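Local coordinates for beta-amyloid-like protein (Caenorhabditis elegans, PDB 3K66) that is a worm homologue of human amyloid precursor protein, whose E2 domain carries a heparin-binding site and which probably acts in cell adhesion and neuronal development, at residues Leu170-Ile173 with Asp174-Asn178; Thr180-Met183 with Leu184-Phe187; Ala160-Lys163 with Pro164-Ile167; Ala106-Asp109 with Tyr110-Leu114. All coordinates share one frame; numbering follows the deposited sequence.

Contact 1: Leu170-Ile173 with Asp174-Asn178; sequences LRYI and DLRIN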
# COMPACT_ATOMS: atom_id res chain seq x y z
N LEU A 170 -13.50 -0.93 6.68
CA LEU A 170 -14.53 -0.80 5.66
C LEU A 170 -15.91 -0.47 6.24
O LEU A 170 -16.70 0.23 5.60
CB LEU A 170 -14.58 -2.07 4.79
CG LEU A 170 -13.35 -2.24 3.89
CD1 LEU A 170 -13.35 -3.58 3.16
CD2 LEU A 170 -13.37 -1.14 2.89
N ARG A 171 -16.17 -0.94 7.45
CA ARG A 171 -17.44 -0.69 8.12
C ARG A 171 -17.55 0.79 8.48
O ARG A 171 -18.53 1.47 8.13
CB ARG A 171 -17.54 -1.52 9.39
CG ARG A 171 -18.80 -2.32 9.49
CD ARG A 171 -18.57 -3.52 10.37
NE ARG A 171 -19.46 -4.63 10.06
CZ ARG A 171 -19.19 -5.90 10.35
NH1 ARG A 171 -18.06 -6.22 10.96
NH2 ARG A 171 -20.06 -6.85 10.03
N TYR A 172 -16.54 1.29 9.19
CA TYR A 172 -16.58 2.68 9.58
C TYR A 172 -16.51 3.65 8.42
O TYR A 172 -17.00 4.77 8.52
CB TYR A 172 -15.48 2.99 10.58
CG TYR A 172 -15.89 2.69 11.99
CD1 TYR A 172 -16.61 3.63 12.74
CD2 TYR A 172 -15.58 1.47 12.57
CE1 TYR A 172 -17.01 3.34 14.04
CE2 TYR A 172 -15.98 1.17 13.87
CZ TYR A 172 -16.69 2.11 14.59
OH TYR A 172 -17.09 1.81 15.87
N ILE A 173 -15.89 3.26 7.31
CA ILE A 173 -15.85 4.18 6.19
C ILE A 173 -17.29 4.39 5.72
O ILE A 173 -17.74 5.51 5.47
CB ILE A 173 -14.99 3.66 5.02
CG1 ILE A 173 -13.51 3.74 5.42
CG2 ILE A 173 -15.25 4.53 3.77
CD1 ILE A 173 -12.59 3.12 4.46
N ASP A 174 -18.02 3.29 5.65
CA ASP A 174 -19.41 3.39 5.26
C ASP A 174 -20.11 4.27 6.30
O ASP A 174 -20.72 5.28 5.94
CB ASP A 174 -20.07 2.00 5.20
CG ASP A 174 -19.83 1.28 3.87
OD1 ASP A 174 -18.93 1.65 3.08
OD2 ASP A 174 -20.56 0.30 3.64
N LEU A 175 -19.99 3.94 7.58
CA LEU A 175 -20.63 4.73 8.63
C LEU A 175 -20.33 6.22 8.48
O LEU A 175 -21.26 7.03 8.36
CB LEU A 175 -20.21 4.24 10.02
CG LEU A 175 -21.00 3.02 10.51
CD1 LEU A 175 -20.49 2.60 11.88
CD2 LEU A 175 -22.48 3.33 10.55
N ARG A 176 -19.05 6.60 8.48
CA ARG A 176 -18.71 8.01 8.32
C ARG A 176 -19.40 8.58 7.05
O ARG A 176 -20.04 9.64 7.10
CB ARG A 176 -17.18 8.22 8.24
CG ARG A 176 -16.45 8.07 9.57
CD ARG A 176 -14.97 8.35 9.41
NE ARG A 176 -14.32 7.32 8.59
CZ ARG A 176 -13.67 6.27 9.07
NH1 ARG A 176 -13.56 6.08 10.38
NH2 ARG A 176 -13.16 5.38 8.23
N ILE A 177 -19.30 7.89 5.91
CA ILE A 177 -19.96 8.41 4.69
C ILE A 177 -21.47 8.54 4.88
O ILE A 177 -22.07 9.54 4.47
CB ILE A 177 -19.66 7.54 3.41
CG1 ILE A 177 -18.17 7.65 3.07
CG2 ILE A 177 -20.44 8.07 2.21
CD1 ILE A 177 -17.74 6.82 1.89
N ASN A 178 -22.12 7.56 5.48
CA ASN A 178 -23.55 7.74 5.67
C ASN A 178 -23.79 8.91 6.61
O ASN A 178 -24.54 9.83 6.29
CB ASN A 178 -24.22 6.46 6.17
CG ASN A 178 -24.55 5.52 5.03
OD1 ASN A 178 -24.53 4.31 5.18
ND2 ASN A 178 -24.86 6.09 3.86

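Contact 2: Thr180-Met183 with Leu184-Phe187; sequences TLAM and LRDF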
# COMPACT_ATOMS: atom_id res chain seq x y z
N THR A 180 -22.09 11.39 7.11
CA THR A 180 -21.86 12.65 6.41
C THR A 180 -23.04 13.03 5.51
O THR A 180 -23.36 14.21 5.36
CB THR A 180 -20.55 12.58 5.64
OG1 THR A 180 -19.52 12.12 6.53
CG2 THR A 180 -20.16 13.95 5.14
N LEU A 181 -23.71 12.04 4.93
CA LEU A 181 -24.88 12.27 4.08
C LEU A 181 -26.05 12.71 4.99
O LEU A 181 -26.87 13.56 4.62
CB LEU A 181 -25.25 11.00 3.31
CG LEU A 181 -24.30 10.66 2.14
CD1 LEU A 181 -24.12 9.15 1.97
CD2 LEU A 181 -24.85 11.26 0.87
N ALA A 182 -26.11 12.14 6.19
CA ALA A 182 -27.17 12.50 7.12
C ALA A 182 -27.16 14.02 7.38
O ALA A 182 -28.19 14.63 7.63
CB ALA A 182 -27.03 11.72 8.43
N MET A 183 -25.98 14.63 7.33
CA MET A 183 -25.90 16.04 7.58
C MET A 183 -26.80 16.85 6.66
O MET A 183 -27.04 18.02 6.92
CB MET A 183 -24.45 16.52 7.49
CG MET A 183 -23.67 16.17 8.75
SD MET A 183 -21.90 16.45 8.63
CE MET A 183 -21.26 15.37 9.96
N LEU A 184 -27.32 16.25 5.59
CA LEU A 184 -28.18 17.01 4.70
C LEU A 184 -29.63 17.02 5.17
O LEU A 184 -30.39 17.91 4.82
CB LEU A 184 -28.13 16.47 3.27
CG LEU A 184 -26.88 16.79 2.45
CD1 LEU A 184 -25.79 15.83 2.83
CD2 LEU A 184 -27.16 16.68 0.97
N ARG A 185 -30.01 16.04 5.98
CA ARG A 185 -31.37 15.96 6.47
C ARG A 185 -31.98 17.28 6.95
O ARG A 185 -33.20 17.48 6.87
CB ARG A 185 -31.45 14.92 7.59
CG ARG A 185 -31.12 13.50 7.15
CD ARG A 185 -31.27 12.52 8.30
NE ARG A 185 -31.16 11.15 7.83
CZ ARG A 185 -31.34 10.08 8.59
NH1 ARG A 185 -31.62 10.21 9.88
NH2 ARG A 185 -31.23 8.88 8.06
N ASP A 186 -31.15 18.19 7.44
CA ASP A 186 -31.64 19.47 7.94
C ASP A 186 -31.89 20.53 6.86
O ASP A 186 -32.64 21.48 7.09
CB ASP A 186 -30.71 20.00 9.02
CG ASP A 186 -31.01 19.40 10.38
OD1 ASP A 186 -30.31 19.75 11.36
OD2 ASP A 186 -31.97 18.59 10.48
N PHE A 187 -31.25 20.40 5.71
CA PHE A 187 -31.49 21.35 4.64
C PHE A 187 -32.40 20.66 3.63
O PHE A 187 -31.97 20.25 2.55
CB PHE A 187 -30.16 21.80 4.01
CG PHE A 187 -29.35 22.68 4.92
CD1 PHE A 187 -28.60 22.13 5.94
CD2 PHE A 187 -29.39 24.07 4.79
CE1 PHE A 187 -27.90 22.93 6.84
CE2 PHE A 187 -28.68 24.88 5.70
CZ PHE A 187 -27.94 24.30 6.72

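Contact 3: Ala160-Lys163 with Pro164-Ile167; sequences AAYK and PTVI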
# COMPACT_ATOMS: atom_id res chain seq x y z
N ALA A 160 -4.39 -12.98 7.28
CA ALA A 160 -5.40 -13.46 8.20
C ALA A 160 -5.43 -12.62 9.48
O ALA A 160 -6.49 -12.42 10.08
CB ALA A 160 -5.14 -14.93 8.53
N ALA A 161 -4.27 -12.10 9.90
CA ALA A 161 -4.20 -11.27 11.10
C ALA A 161 -4.51 -9.82 10.75
O ALA A 161 -4.20 -8.90 11.51
CB ALA A 161 -2.81 -11.37 11.73
N TYR A 162 -5.13 -9.63 9.59
CA TYR A 162 -5.46 -8.30 9.13
C TYR A 162 -6.94 -8.25 8.77
O TYR A 162 -7.57 -7.20 8.91
CB TYR A 162 -4.61 -7.97 7.91
CG TYR A 162 -4.70 -6.53 7.45
CD1 TYR A 162 -4.43 -5.48 8.34
CD2 TYR A 162 -4.97 -6.21 6.12
CE1 TYR A 162 -4.42 -4.16 7.91
CE2 TYR A 162 -4.96 -4.90 5.67
CZ TYR A 162 -4.68 -3.87 6.57
OH TYR A 162 -4.62 -2.57 6.13
N LYS A 163 -7.48 -9.38 8.33
CA LYS A 163 -8.87 -9.42 7.92
C LYS A 163 -9.80 -8.76 8.91
O LYS A 163 -10.53 -7.84 8.55
CB LYS A 163 -9.32 -10.86 7.65
CG LYS A 163 -10.68 -10.95 6.98
CD LYS A 163 -11.00 -12.36 6.49
CE LYS A 163 -12.31 -12.39 5.68
NZ LYS A 163 -12.54 -13.67 4.92
N PRO A 164 -9.79 -9.19 10.18
CA PRO A 164 -10.69 -8.54 11.14
C PRO A 164 -10.56 -7.02 11.03
O PRO A 164 -11.56 -6.29 11.02
CB PRO A 164 -10.21 -9.09 12.48
CG PRO A 164 -8.75 -9.30 12.25
CD PRO A 164 -8.73 -9.94 10.88
N THR A 165 -9.32 -6.55 10.93
CA THR A 165 -9.02 -5.12 10.80
C THR A 165 -9.60 -4.49 9.52
O THR A 165 -10.13 -3.37 9.55
CB THR A 165 -7.48 -4.92 10.81
OG1 THR A 165 -6.95 -5.41 12.05
CG2 THR A 165 -7.11 -3.46 10.64
N VAL A 166 -9.49 -5.20 8.41
CA VAL A 166 -10.00 -4.70 7.13
C VAL A 166 -11.51 -4.54 7.19
O VAL A 166 -12.04 -3.51 6.77
CB VAL A 166 -9.63 -5.66 5.96
CG1 VAL A 166 -10.39 -5.30 4.69
CG2 VAL A 166 -8.14 -5.60 5.68
N ILE A 167 -12.20 -5.55 7.71
CA ILE A 167 -13.65 -5.47 7.83
C ILE A 167 -14.04 -4.34 8.77
O ILE A 167 -15.11 -3.77 8.63
CB ILE A 167 -14.28 -6.79 8.36
CG1 ILE A 167 -13.96 -7.97 7.42
CG2 ILE A 167 -15.79 -6.62 8.48
CD1 ILE A 167 -14.45 -9.31 7.91

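Contact 4: Ala106-Asp109 with Tyr110-Leu114; sequences ATHD and YRQAL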
# COMPACT_ATOMS: atom_id res chain seq x y z
N ALA A 106 -11.27 17.74 3.44
CA ALA A 106 -12.45 17.60 2.58
C ALA A 106 -13.70 17.88 3.41
O ALA A 106 -14.72 18.38 2.90
CB ALA A 106 -12.53 16.22 1.97
N THR A 107 -13.63 17.53 4.69
CA THR A 107 -14.74 17.73 5.61
C THR A 107 -14.95 19.21 5.87
O THR A 107 -16.08 19.70 5.81
CB THR A 107 -14.46 17.00 6.95
OG1 THR A 107 -14.40 15.59 6.74
CG2 THR A 107 -15.55 17.31 7.97
N HIS A 108 -13.87 19.93 6.17
CA HIS A 108 -13.93 21.37 6.44
C HIS A 108 -14.65 22.08 5.32
O HIS A 108 -15.65 22.73 5.53
CB HIS A 108 -12.52 21.95 6.59
CG HIS A 108 -12.48 23.44 6.69
ND1 HIS A 108 -12.65 24.12 7.88
CD2 HIS A 108 -12.34 24.39 5.74
CE1 HIS A 108 -12.61 25.42 7.65
NE2 HIS A 108 -12.42 25.61 6.36
N ASP A 109 -14.11 21.95 4.11
CA ASP A 109 -14.74 22.57 2.95
C ASP A 109 -16.22 22.19 2.93
O ASP A 109 -17.07 23.00 2.56
CB ASP A 109 -14.07 22.11 1.64
CG ASP A 109 -12.62 22.54 1.53
OD1 ASP A 109 -12.28 23.67 1.92
OD2 ASP A 109 -11.80 21.76 1.02
N TYR A 110 -16.55 20.95 3.34
CA TYR A 110 -17.95 20.50 3.34
C TYR A 110 -18.85 21.25 4.29
O TYR A 110 -19.88 21.80 3.88
CB TYR A 110 -18.07 19.02 3.69
CG TYR A 110 -19.51 18.51 3.75
CD1 TYR A 110 -19.97 17.77 4.83
CD2 TYR A 110 -20.38 18.71 2.68
CE1 TYR A 110 -21.25 17.23 4.85
CE2 TYR A 110 -21.66 18.18 2.67
CZ TYR A 110 -22.08 17.43 3.75
OH TYR A 110 -23.33 16.82 3.72
N ARG A 111 -18.49 21.23 5.57
CA ARG A 111 -19.27 21.90 6.59
C ARG A 111 -19.39 23.39 6.34
O ARG A 111 -20.43 23.99 6.58
CB ARG A 111 -18.66 21.64 7.95
CG ARG A 111 -18.87 20.22 8.45
CD ARG A 111 -19.48 20.25 9.82
NE ARG A 111 -20.82 19.68 9.84
CZ ARG A 111 -21.69 19.83 10.84
NH1 ARG A 111 -21.35 20.55 11.92
NH2 ARG A 111 -22.87 19.24 10.78
N GLN A 112 -18.33 24.01 5.83
CA GLN A 112 -18.39 25.43 5.55
C GLN A 112 -19.42 25.60 4.44
O GLN A 112 -20.29 26.47 4.50
CB GLN A 112 -17.02 25.97 5.12
CG GLN A 112 -16.65 27.32 5.78
CD GLN A 112 -15.24 27.82 5.45
OE1 GLN A 112 -14.52 28.30 6.33
NE2 GLN A 112 -14.86 27.71 4.20
N ALA A 113 -19.31 24.74 3.43
CA ALA A 113 -20.22 24.77 2.30
C ALA A 113 -21.65 24.80 2.81
O ALA A 113 -22.51 25.51 2.28
CB ALA A 113 -20.01 23.56 1.41
N LEU A 114 -21.91 24.01 3.85
CA LEU A 114 -23.25 23.94 4.43
C LEU A 114 -23.59 25.20 5.22
O LEU A 114 -24.66 25.79 5.03
CB LEU A 114 -23.38 22.71 5.34
CG LEU A 114 -23.72 21.40 4.64
CD1 LEU A 114 -23.63 20.27 5.65
CD2 LEU A 114 -25.12 21.47 4.01
O HOH W 1 -12.40 27.56 3.50

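Contact 1: Leu170-Ile173 with Asp174-Asn178
I173 and I177 lie one helical turn apart, side by side and pointing the same way, and form the tightly packed, buried flank of this stretch of helix 163-182. CG2 of I173 meets CD1 of I177 at 3.9 Å. In both residues CG1 stands beside the backbone N, anti to the carbonyl carbon (chi1 -72° in I173), which lets the two branched chains follow each other along the buried side. The backbone bond from I177 N to I173 O, 2.9 Å long, links this pair; R176 N to Y172 O and L175 N to R171 O continue the same helical ladder, and D174 N to L170 O is a weak member of it. In R176 the bend at chi3 (-67°) returns the guanidinium over the preceding turn, with NH2 3.3 Å from CG1 of I173 and NH1 3.6 Å from CB of Y172. The carbonyl O of Y172 lies over the centre of one guanidinium face, 3.6 Å from the plane. On the solvent side Y172 and L175, both exposed in contrast to the two isoleucines, cross obliquely: CD1 of L175 rests over one face of the tyrosine ring, 4.1 Å from CD1 of Y172. H168 also meets that ring, with the planes steeply inclined. The charged ends of D174 and R176 are held by other helices. NE of R176 forms a salt bridge with E137 on helix 123-154, whose residues E137 and E138 also touch I177, while OD1 of D174 pairs with R206 on helix 195-209, beside W202.

Contact 2: Thr180-Met183 with Leu184-Phe187
This is a local contact at the C-terminal end of helix 163-182, where the chain leaves the helix through two overlapping type I turns on its way to helix 188-191. L184 contributes most of the packing: its CD1 curls back to 3.1 Å from O of L181, and its CB lies 3.4 Å from the same oxygen. Two torsions place that methyl: CG of L184 sits beside the backbone N (chi1 -75°), and chi2 of 81° then swings CD1 toward the L181 carbonyl. R185 N donates to O of A182 at 2.8 Å, closing the first turn. The extended R185 chain runs past the same carbonyl, CG to O of A182 being 3.2 Å, and then brings one guanidinium face over CB of A182. At the far end, the edge of the F187 ring comes to 4.5 Å from O of M183, measured at CD1. M183, L184 and F187 all touch helix 55-119, whereas L181 packs on V199 and W202 of helix 195-209. The overlapping type I beta turns, A182 to R185 and L184 to F187, thus carry the chain from the end of helix 163-182 to F187, the N-cap of helix 188-191.

Contact 3: Ala160-Lys163 with Pro164-Ile167
The N-terminal end of helix 163-182 is built here, with Y162 at the N-cap position and its side chain laid against the first turn. The aromatic ring crosses the side chains of T165 and V166 at about a right angle. CG2 of V166 makes the closer approach, 3.3 Å from CE2 of Y162, and CG2 of T165 stands 3.9 Å from CE1 of Y162; both methyls come at the ring obliquely. What brings the ring over the helix is the first torsion of Y162, whose CG is anti to the backbone N (chi1 -170°). As at the start of many helices, the residue before the first turn also gives its carbonyl to the opening backbone bond: V166 N donates to O of Y162 at 2.8 Å. The next bond, from I167 N to O of K163, is 3.0 Å long. P164 follows the N-cap by two residues, a place in the first turn where the lack of an N-H costs no helical bond, and its CD lies 3.4 Å from O of A160. K163 is exposed and extends its chain beyond CG, passing CD1 of I167 at 4.2 Å with its CG. On the inner side, helix 123-154 meets this start of the helix: Y162 touches T144 and R147, and V166 shares Y148 with K163.

Contact 4: Ala106-Asp109 with Tyr110-Leu114
H108 and Q112 sit one turn apart near the C-terminal end of the long helix 55-119, on its exposed side, their side chains side by side and pointing the same way. Q112 can be followed outward. Its CB lies 3.5 Å from O of H108, the carbonyl that also accepts the backbone N of Q112 in an i to i+4 helical bond of 3.0 Å. Beyond CG the chain is extended and carries CD to 3.7 Å from NE2 of H108. The amide then divides: OE1 approaches NE2 of H108 at 3.4 Å, obliquely to the ring, with ring and amide planes 67° apart, while NE2 of Q112 donates to a water at 2.6 Å. That water also lies at the edge of the imidazole, in its plane, and makes a weak bond to NE2 of H108. On the buried side Y110 has CG anti to its own N (chi1 178°), which directs the ring away from this turn and toward helix 123-154, where it touches S129 and L130. Its hydroxyl is bonded to O of T180. Over one face of the Y110 ring, displaced toward the rim, CD1 of L114 stands 3.7 Å above the plane.

Contacts 3, 1 and 2 follow one another along helix 163-182, at its N-terminal end, its middle and its exit, whereas contact 4 belongs to the long helix 55-119. Contact 3 is a surface contact; the other three are partly buried. Their chemistry differs accordingly: paired isoleucines backed by charged residues that turn to other helices at contact 1, turns and carbonyl packing at contact 2, a tyrosine ring packed on the first turn at contact 3, and at contact 4 a polar pair sharing a water, weakly on the histidine side. Contacts 2 and 4 touch directly, M183 packing on R111 and Y110, where the end of helix 163-182 meets helix 55-119. Contacts 3 and 4 are far apart, with nearest atoms about 19 Å from each other.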